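Long-range contacts in unknown protein (Galdieria sulphuraria, PDB 2NYI), which is of unknown function but, as a tandem ACT-domain protein, may sense or bind small molecules as many ACT domains do: residues V8-D14 and G43-M47; R92-V98 and D169-V175; I121-E127 and F139-V145. One frame throughout, in Å; residues are numbered along the deposited sequence.

Interaction 1: residues V8-D14 and G43-M47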
# COMPACT_ATOMS: atom_id res chain seq x y z
N VAL A 8 -8.24 -8.73 6.54
CA VAL A 8 -7.71 -8.10 7.73
C VAL A 8 -7.03 -6.79 7.32
O VAL A 8 -6.26 -6.76 6.35
CB VAL A 8 -6.65 -9.05 8.40
CG1 VAL A 8 -5.95 -8.36 9.57
CG2 VAL A 8 -7.30 -10.35 8.83
N SER A 9 -7.35 -5.72 8.04
CA SER A 9 -6.68 -4.42 7.88
C SER A 9 -5.96 -4.07 9.17
O SER A 9 -6.51 -4.25 10.26
CB SER A 9 -7.71 -3.32 7.57
OG SER A 9 -8.16 -3.41 6.22
N VAL A 10 -4.73 -3.57 9.04
CA VAL A 10 -3.91 -3.18 10.19
C VAL A 10 -3.37 -1.79 9.89
O VAL A 10 -2.83 -1.54 8.79
CB VAL A 10 -2.71 -4.16 10.37
CG1 VAL A 10 -1.78 -3.73 11.55
CG2 VAL A 10 -3.19 -5.60 10.55
N ALA A 11 -3.48 -0.89 10.85
CA ALA A 11 -2.89 0.44 10.72
C ALA A 11 -2.35 0.91 12.06
O ALA A 11 -2.94 0.65 13.12
CB ALA A 11 -3.94 1.43 10.19
N GLY A 12 -1.22 1.60 12.01
CA GLY A 12 -0.60 2.15 13.22
C GLY A 12 0.69 2.87 12.88
O GLY A 12 1.01 3.08 11.70
N SER A 13 1.41 3.30 13.91
CA SER A 13 2.70 3.95 13.70
C SER A 13 3.74 2.92 13.32
O SER A 13 3.81 1.83 13.91
CB SER A 13 3.15 4.70 14.95
OG SER A 13 2.15 5.62 15.34
N ASP A 14 4.56 3.26 12.33
CA ASP A 14 5.58 2.36 11.82
C ASP A 14 6.70 2.09 12.83
O ASP A 14 7.13 2.98 13.61
CB ASP A 14 6.17 2.89 10.51
CG ASP A 14 6.99 1.85 9.77
OD1 ASP A 14 6.62 0.65 9.81
OD2 ASP A 14 7.99 2.22 9.13
N GLY A 43 6.07 7.72 8.62
CA GLY A 43 5.98 7.20 9.99
C GLY A 43 4.74 6.36 10.29
O GLY A 43 4.56 5.89 11.42
N ASP A 44 3.87 6.18 9.29
CA ASP A 44 2.69 5.33 9.43
C ASP A 44 2.87 4.02 8.65
O ASP A 44 3.60 3.94 7.65
CB ASP A 44 1.41 6.04 8.92
CG ASP A 44 0.74 6.93 9.96
OD1 ASP A 44 1.22 7.04 11.12
OD2 ASP A 44 -0.30 7.53 9.61
N PHE A 45 2.13 3.02 9.10
CA PHE A 45 2.11 1.67 8.55
C PHE A 45 0.64 1.31 8.23
O PHE A 45 -0.25 1.55 9.03
CB PHE A 45 2.71 0.67 9.58
CG PHE A 45 2.51 -0.78 9.21
CD1 PHE A 45 3.57 -1.53 8.69
CD2 PHE A 45 1.27 -1.40 9.39
CE1 PHE A 45 3.38 -2.88 8.34
CE2 PHE A 45 1.07 -2.75 9.03
CZ PHE A 45 2.13 -3.48 8.51
N ALA A 46 0.41 0.71 7.06
CA ALA A 46 -0.92 0.16 6.75
C ALA A 46 -0.70 -1.15 5.97
O ALA A 46 0.22 -1.24 5.12
CB ALA A 46 -1.76 1.17 5.94
N MSE A 47 -1.55 -2.15 6.24
CA MSE A 47 -1.49 -3.42 5.51
C MSE A 47 -2.85 -4.07 5.45
O MSE A 47 -3.60 -4.05 6.42
CB MSE A 47 -0.49 -4.38 6.19
CG MSE A 47 -0.36 -5.73 5.47
SE MSE A 47 1.22 -6.71 6.10
CE MSE A 47 0.64 -7.07 7.68
O HOH W 1 6.74 5.73 13.21
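The carbonyl oxygen of G43 is gripped by several groups. D14 N donates to G43 O at 2.8 Å, from well above the carbonyl plane, and a water that also donates to D14 O reaches the same oxygen; R77 of the second subunit adds a weak bond. Glycine suits position 43 because its backbone angles would press a CB against the carbonyl oxygen of the residue before. From here the antiparallel ladder runs inward. G12 and F45 form one hydrogen-bonded pair, with F45 N to G12 O at 2.8 Å, and V10 and M47 form the next, with V10 N to M47 O at 2.9 Å. Between the two pairs, A11 and A46 bring their CA atoms to 4.4 Å.

The two faces of the ladder differ sharply. On one lie V10, F45 and selenomethionine M47. F45 has CG anti to its backbone N (chi1 170°), which carries the ring along its own strand, and there V10 CG1 meets F45 CE2 obliquely at 3.9 Å. M47 CE sits at the ring edge, in its plane; on another part of that edge D14 OD1 lies 3.9 Å from F45 CD1, its carboxylate turned only 20° from the ring plane. G12, directly across from F45, adds no bulk to this face and tolerates a fully extended backbone. Alanines suit the other face, where S9 and I48 of the second subunit pack against A11 and A46; there S9 OG hydrogen-bonds to D44 of that subunit, and D44 OD1 forms a salt bridge with its R77.

Helix 18-28 covers the apolar face through I18, V19 and F22, strand 32-41 flanks 43-47 with M38 and C40, and strand 73-78 borders 8-14 on its other side.

Interaction 2: residues R92-V98 and D169-V175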
# COMPACT_ATOMS: atom_id res chain seq x y z
N ARG A 92 -11.17 -3.89 -17.65
CA ARG A 92 -9.75 -4.15 -17.91
C ARG A 92 -8.91 -3.24 -16.99
O ARG A 92 -9.40 -2.23 -16.48
CB ARG A 92 -9.39 -3.89 -19.39
CG ARG A 92 -10.06 -4.86 -20.43
CD ARG A 92 -9.65 -6.32 -20.22
NE ARG A 92 -10.28 -7.19 -21.23
CZ ARG A 92 -11.50 -7.70 -21.15
NH1 ARG A 92 -12.28 -7.45 -20.11
NH2 ARG A 92 -11.96 -8.48 -22.15
N GLU A 93 -7.65 -3.62 -16.77
CA GLU A 93 -6.78 -2.81 -15.95
C GLU A 93 -5.81 -2.06 -16.83
O GLU A 93 -5.44 -2.53 -17.94
CB GLU A 93 -6.07 -3.67 -14.91
CG GLU A 93 -7.06 -4.30 -13.94
CD GLU A 93 -6.38 -4.95 -12.74
OE1 GLU A 93 -5.23 -5.40 -12.86
OE2 GLU A 93 -7.03 -5.03 -11.67
N TYR A 94 -5.42 -0.89 -16.35
CA TYR A 94 -4.62 0.06 -17.09
C TYR A 94 -3.62 0.65 -16.13
O TYR A 94 -3.93 0.92 -14.96
CB TYR A 94 -5.49 1.20 -17.62
CG TYR A 94 -6.55 0.75 -18.61
CD1 TYR A 94 -6.31 0.80 -19.97
CD2 TYR A 94 -7.77 0.27 -18.16
CE1 TYR A 94 -7.28 0.36 -20.89
CE2 TYR A 94 -8.74 -0.21 -19.08
CZ TYR A 94 -8.49 -0.14 -20.43
OH TYR A 94 -9.45 -0.56 -21.34
N GLU A 95 -2.42 0.88 -16.64
CA GLU A 95 -1.38 1.56 -15.87
C GLU A 95 -1.48 3.03 -16.24
O GLU A 95 -1.53 3.39 -17.43
CB GLU A 95 -0.00 0.99 -16.18
CG GLU A 95 0.22 -0.42 -15.63
CD GLU A 95 0.37 -0.45 -14.09
OE1 GLU A 95 0.66 0.61 -13.48
OE2 GLU A 95 0.21 -1.55 -13.50
N LEU A 96 -1.54 3.87 -15.21
CA LEU A 96 -1.68 5.31 -15.39
C LEU A 96 -0.44 5.98 -14.81
O LEU A 96 -0.01 5.67 -13.69
CB LEU A 96 -2.97 5.79 -14.69
CG LEU A 96 -3.21 7.29 -14.50
CD1 LEU A 96 -3.53 7.96 -15.83
CD2 LEU A 96 -4.37 7.49 -13.56
N TYR A 97 0.14 6.90 -15.58
CA TYR A 97 1.33 7.62 -15.12
C TYR A 97 1.12 9.11 -15.38
O TYR A 97 0.61 9.48 -16.44
CB TYR A 97 2.59 7.15 -15.85
CG TYR A 97 2.80 5.66 -15.86
CD1 TYR A 97 3.39 5.01 -14.76
CD2 TYR A 97 2.41 4.89 -16.95
CE1 TYR A 97 3.59 3.63 -14.77
CE2 TYR A 97 2.61 3.51 -16.97
CZ TYR A 97 3.20 2.89 -15.87
OH TYR A 97 3.38 1.52 -15.90
N VAL A 98 1.46 9.93 -14.39
CA VAL A 98 1.32 11.38 -14.51
C VAL A 98 2.64 12.00 -14.06
O VAL A 98 3.19 11.61 -13.03
CB VAL A 98 0.18 11.93 -13.60
CG1 VAL A 98 0.01 13.45 -13.75
CG2 VAL A 98 -1.16 11.18 -13.85
N ASP A 169 2.18 15.56 -18.19
CA ASP A 169 2.14 14.48 -19.19
C ASP A 169 1.50 13.27 -18.54
O ASP A 169 1.92 12.86 -17.45
CB ASP A 169 3.52 14.11 -19.69
CG ASP A 169 4.09 15.16 -20.64
OD1 ASP A 169 3.57 15.32 -21.76
OD2 ASP A 169 5.08 15.81 -20.25
N ILE A 170 0.50 12.71 -19.22
CA ILE A 170 -0.26 11.56 -18.71
C ILE A 170 -0.22 10.41 -19.73
O ILE A 170 -0.45 10.61 -20.93
CB ILE A 170 -1.73 11.95 -18.39
CG1 ILE A 170 -1.80 13.03 -17.29
CG2 ILE A 170 -2.54 10.73 -17.95
CD1 ILE A 170 -3.18 13.65 -17.08
N ASP A 171 0.08 9.21 -19.25
CA ASP A 171 0.06 8.02 -20.10
C ASP A 171 -0.92 7.05 -19.49
O ASP A 171 -0.98 6.91 -18.27
CB ASP A 171 1.43 7.35 -20.17
CG ASP A 171 2.48 8.23 -20.83
OD1 ASP A 171 2.19 8.82 -21.90
OD2 ASP A 171 3.60 8.33 -20.28
N LEU A 172 -1.69 6.39 -20.34
CA LEU A 172 -2.63 5.37 -19.90
C LEU A 172 -2.50 4.16 -20.83
O LEU A 172 -2.77 4.26 -22.05
CB LEU A 172 -4.06 5.93 -19.90
CG LEU A 172 -5.14 5.03 -19.30
CD1 LEU A 172 -4.97 4.88 -17.80
CD2 LEU A 172 -6.55 5.57 -19.66
N GLU A 173 -2.03 3.05 -20.27
CA GLU A 173 -1.69 1.87 -21.09
C GLU A 173 -2.39 0.64 -20.52
O GLU A 173 -2.24 0.32 -19.34
CB GLU A 173 -0.17 1.66 -21.12
CG GLU A 173 0.65 2.81 -21.72
CD GLU A 173 0.64 2.85 -23.25
OE1 GLU A 173 0.99 1.83 -23.89
OE2 GLU A 173 0.31 3.91 -23.82
N GLU A 174 -3.15 -0.06 -21.37
CA GLU A 174 -3.83 -1.28 -20.94
C GLU A 174 -2.86 -2.36 -20.49
O GLU A 174 -1.81 -2.56 -21.11
CB GLU A 174 -4.74 -1.79 -22.05
CG GLU A 174 -5.59 -2.93 -21.59
CD GLU A 174 -6.50 -3.44 -22.69
OE1 GLU A 174 -6.15 -3.27 -23.88
OE2 GLU A 174 -7.55 -4.00 -22.36
N VAL A 175 -3.19 -3.04 -19.40
CA VAL A 175 -2.40 -4.18 -18.93
C VAL A 175 -2.81 -5.38 -19.77
O VAL A 175 -4.00 -5.61 -19.96
CB VAL A 175 -2.68 -4.51 -17.45
CG1 VAL A 175 -1.96 -5.79 -17.04
CG2 VAL A 175 -2.25 -3.33 -16.53
O HOH W 2 -6.50 -5.84 -18.13
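The Y94 ring slants across the backbone and the first side-chain carbons of E174: Y94 CD1 comes within 3.4 Å of E174 CA, and Y94 CE1 within 3.5 Å of E174 CB. With CG turned opposite the backbone N (chi1 -173°) and the chain straight beyond it, E174 carries its carboxylate past the ring towards R92, the ring and carboxylate planes only 5° apart. There E174 OE2 touches the aliphatic part of R92, 3.3 Å from R92 CG; the charges probably attract, but too loosely for a salt bridge, and R92 NH1 hydrogen-bonds to P89 O instead. Because Y94 also stacks on F147, a tyrosine suits this place, its ring serving both the E174 chain and F147; an alanine here would probably cost F147 its stacking partner and leave the extended chain of E174 free to swing.

Further along the same face the leucines pack together. L172 CD1 touches both Y94 CB, at 3.7 Å, and L96 CB, while L96 CD1 reaches I170 CG2 at 3.6 Å, and V98 lies alongside I170. L96, I170 and L172 meet L159, V162 and V155 of helix 152-166, and L96 also reaches helix 106-116.

E95, Y97, D171 and E173 occupy the opposite, more polar face, E95 being tied to R144 as E93 also is. The backbone holds the strands in register: E95 pairs with E173 and Y97 with D171 through two bonds each. At the end V175 N donates almost straight to E93 O at 2.7 Å (172°), with V175 CB also resting near that oxygen.

Joining the first and last strands of a beta-alpha-beta-beta-alpha-beta unit, side by side and antiparallel, with helices against one face of the sheet, is the signature of the ferredoxin-like fold of ACT domains.

Interaction 3: residues I121-E127 and F139-V145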
# COMPACT_ATOMS: atom_id res chain seq x y z
N ILE A 121 -9.61 2.54 -8.56
CA ILE A 121 -8.16 2.60 -8.40
C ILE A 121 -7.71 1.37 -7.60
O ILE A 121 -8.20 1.12 -6.49
CB ILE A 121 -7.73 3.92 -7.70
CG1 ILE A 121 -8.23 5.14 -8.50
CG2 ILE A 121 -6.20 3.96 -7.57
CD1 ILE A 121 -7.94 6.49 -7.83
N VAL A 122 -6.81 0.59 -8.19
CA VAL A 122 -6.34 -0.65 -7.58
C VAL A 122 -5.03 -0.43 -6.82
O VAL A 122 -4.82 -1.03 -5.76
CB VAL A 122 -6.17 -1.76 -8.65
CG1 VAL A 122 -5.81 -3.09 -7.98
CG2 VAL A 122 -7.45 -1.91 -9.47
N GLU A 123 -4.16 0.42 -7.38
CA GLU A 123 -2.85 0.73 -6.76
C GLU A 123 -2.62 2.21 -7.02
O GLU A 123 -3.01 2.71 -8.06
CB GLU A 123 -1.71 -0.05 -7.44
CG GLU A 123 -1.95 -1.55 -7.66
CD GLU A 123 -0.85 -2.24 -8.47
OE1 GLU A 123 0.20 -1.61 -8.76
OE2 GLU A 123 -1.02 -3.43 -8.82
N LEU A 124 -1.94 2.91 -6.09
CA LEU A 124 -1.65 4.32 -6.32
C LEU A 124 -0.44 4.71 -5.50
O LEU A 124 -0.34 4.35 -4.33
CB LEU A 124 -2.84 5.20 -5.93
CG LEU A 124 -2.53 6.71 -5.86
CD1 LEU A 124 -2.37 7.21 -7.27
CD2 LEU A 124 -3.60 7.48 -5.14
N GLU A 125 0.50 5.39 -6.13
CA GLU A 125 1.51 6.14 -5.37
C GLU A 125 1.77 7.47 -6.03
O GLU A 125 1.78 7.59 -7.27
CB GLU A 125 2.81 5.35 -5.17
CG GLU A 125 3.50 4.81 -6.42
CD GLU A 125 4.73 3.91 -6.08
OE1 GLU A 125 5.40 4.16 -5.04
OE2 GLU A 125 5.00 2.97 -6.86
N THR A 126 1.96 8.49 -5.20
CA THR A 126 2.38 9.79 -5.70
C THR A 126 3.60 10.23 -4.89
O THR A 126 3.80 9.81 -3.72
CB THR A 126 1.25 10.90 -5.63
OG1 THR A 126 1.06 11.31 -4.27
CG2 THR A 126 -0.10 10.41 -6.18
N GLU A 127 4.42 11.05 -5.52
CA GLU A 127 5.59 11.65 -4.87
C GLU A 127 5.79 13.04 -5.41
O GLU A 127 5.35 13.35 -6.53
CB GLU A 127 6.85 10.81 -5.07
CG GLU A 127 7.27 10.60 -6.50
CD GLU A 127 8.59 9.85 -6.63
OE1 GLU A 127 9.32 9.71 -5.61
OE2 GLU A 127 8.89 9.38 -7.75
N PHE A 139 6.07 16.54 -9.68
CA PHE A 139 5.03 15.65 -9.19
C PHE A 139 5.07 14.41 -10.07
O PHE A 139 5.13 14.53 -11.29
CB PHE A 139 3.67 16.34 -9.27
CG PHE A 139 2.50 15.39 -9.09
CD1 PHE A 139 2.07 15.04 -7.80
CD2 PHE A 139 1.84 14.86 -10.20
CE1 PHE A 139 0.97 14.15 -7.62
CE2 PHE A 139 0.75 14.00 -10.04
CZ PHE A 139 0.32 13.64 -8.75
N ARG A 140 5.03 13.23 -9.44
CA ARG A 140 4.91 11.98 -10.19
C ARG A 140 3.80 11.14 -9.59
O ARG A 140 3.69 11.07 -8.37
CB ARG A 140 6.21 11.19 -10.14
CG ARG A 140 7.34 11.75 -11.01
CD ARG A 140 8.27 10.62 -11.42
NE ARG A 140 9.63 11.08 -11.67
CZ ARG A 140 10.70 10.74 -10.95
NH1 ARG A 140 10.58 9.91 -9.91
NH2 ARG A 140 11.89 11.22 -11.26
N MSE A 141 2.98 10.54 -10.45
CA MSE A 141 1.94 9.63 -9.98
C MSE A 141 1.99 8.35 -10.79
O MSE A 141 2.11 8.38 -12.01
CB MSE A 141 0.57 10.28 -10.10
CG MSE A 141 -0.56 9.31 -9.85
SE MSE A 141 -2.25 10.24 -9.92
CE MSE A 141 -3.13 8.95 -10.52
N GLY A 142 1.91 7.22 -10.11
CA GLY A 142 1.83 5.94 -10.80
C GLY A 142 0.65 5.18 -10.22
O GLY A 142 0.51 5.10 -8.99
N SER A 143 -0.18 4.60 -11.07
CA SER A 143 -1.41 4.03 -10.58
C SER A 143 -1.83 2.85 -11.47
O SER A 143 -1.48 2.80 -12.66
CB SER A 143 -2.49 5.12 -10.62
OG SER A 143 -3.64 4.77 -9.85
N ARG A 144 -2.55 1.90 -10.88
CA ARG A 144 -3.27 0.90 -11.65
C ARG A 144 -4.76 1.14 -11.44
O ARG A 144 -5.23 1.21 -10.29
CB ARG A 144 -2.88 -0.50 -11.21
CG ARG A 144 -3.32 -1.62 -12.15
CD ARG A 144 -2.78 -2.91 -11.56
NE ARG A 144 -2.99 -4.10 -12.38
CZ ARG A 144 -2.03 -4.74 -13.04
NH1 ARG A 144 -0.78 -4.30 -13.00
NH2 ARG A 144 -2.33 -5.82 -13.75
N VAL A 145 -5.49 1.28 -12.54
CA VAL A 145 -6.92 1.57 -12.50
C VAL A 145 -7.68 0.55 -13.34
O VAL A 145 -7.10 -0.09 -14.21
CB VAL A 145 -7.25 3.03 -13.00
CG1 VAL A 145 -6.49 4.07 -12.18
CG2 VAL A 145 -6.96 3.19 -14.53
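A classic beta bulge interrupts this hairpin: V122 N and E123 N both donate to R144 O, at 2.7 and 3.2 Å, and the register slips by one residue. E123 O, on the bulged strand itself, is likewise doubly held, by R144 N and by S143 OG at 2.8 Å, the hydroxyl approaching in the carbonyl plane. A serine thus suits a buried site beside I121 and L124, its one polar atom being satisfied.

On the charged face, E123 and R144 run side by side, with E123 OE2 against R144 CD; the guanidinium of R144 turns to E93 and E95. E127 holds CG between its backbone N and carbonyl carbon (chi1 60°), lying beside R140 so that E127 OE2 and R140 NH1 make a salt bridge at 2.8 Å, though its hydrogen bond is bent and weak. The other face is mostly apolar, L124 CD1 meeting selenomethionine M141 CE at 3.8 Å and T126 CB lying near the F139 ring.

Helix 106-116 receives F139, M141 and V145, strand 91-99 borders 139-145, and beyond 121-127 a strand of the second subunit continues the sheet at E125 and T126, where T126 OG1 hydrogen-bonds to its S36.

How the interactions relate
Following the chain from the N terminus, interaction 1 comes first, closing a loop of 28 residues that holds helix 18-28 and strand 32-41 in the first four-stranded sheet. It is complete before interaction 2 opens. The latter spans almost the whole second unit, bringing its last strand back beside its first, and interaction 3, a short hairpin, nests inside that loop. Interactions 2 and 3 touch in one sheet, since strands 91-99 and 137-148 are neighbours. Interaction 1 stands apart, its centre about 28 Å from that of interaction 2, yet interactions 1 and 3 both meet the second subunit.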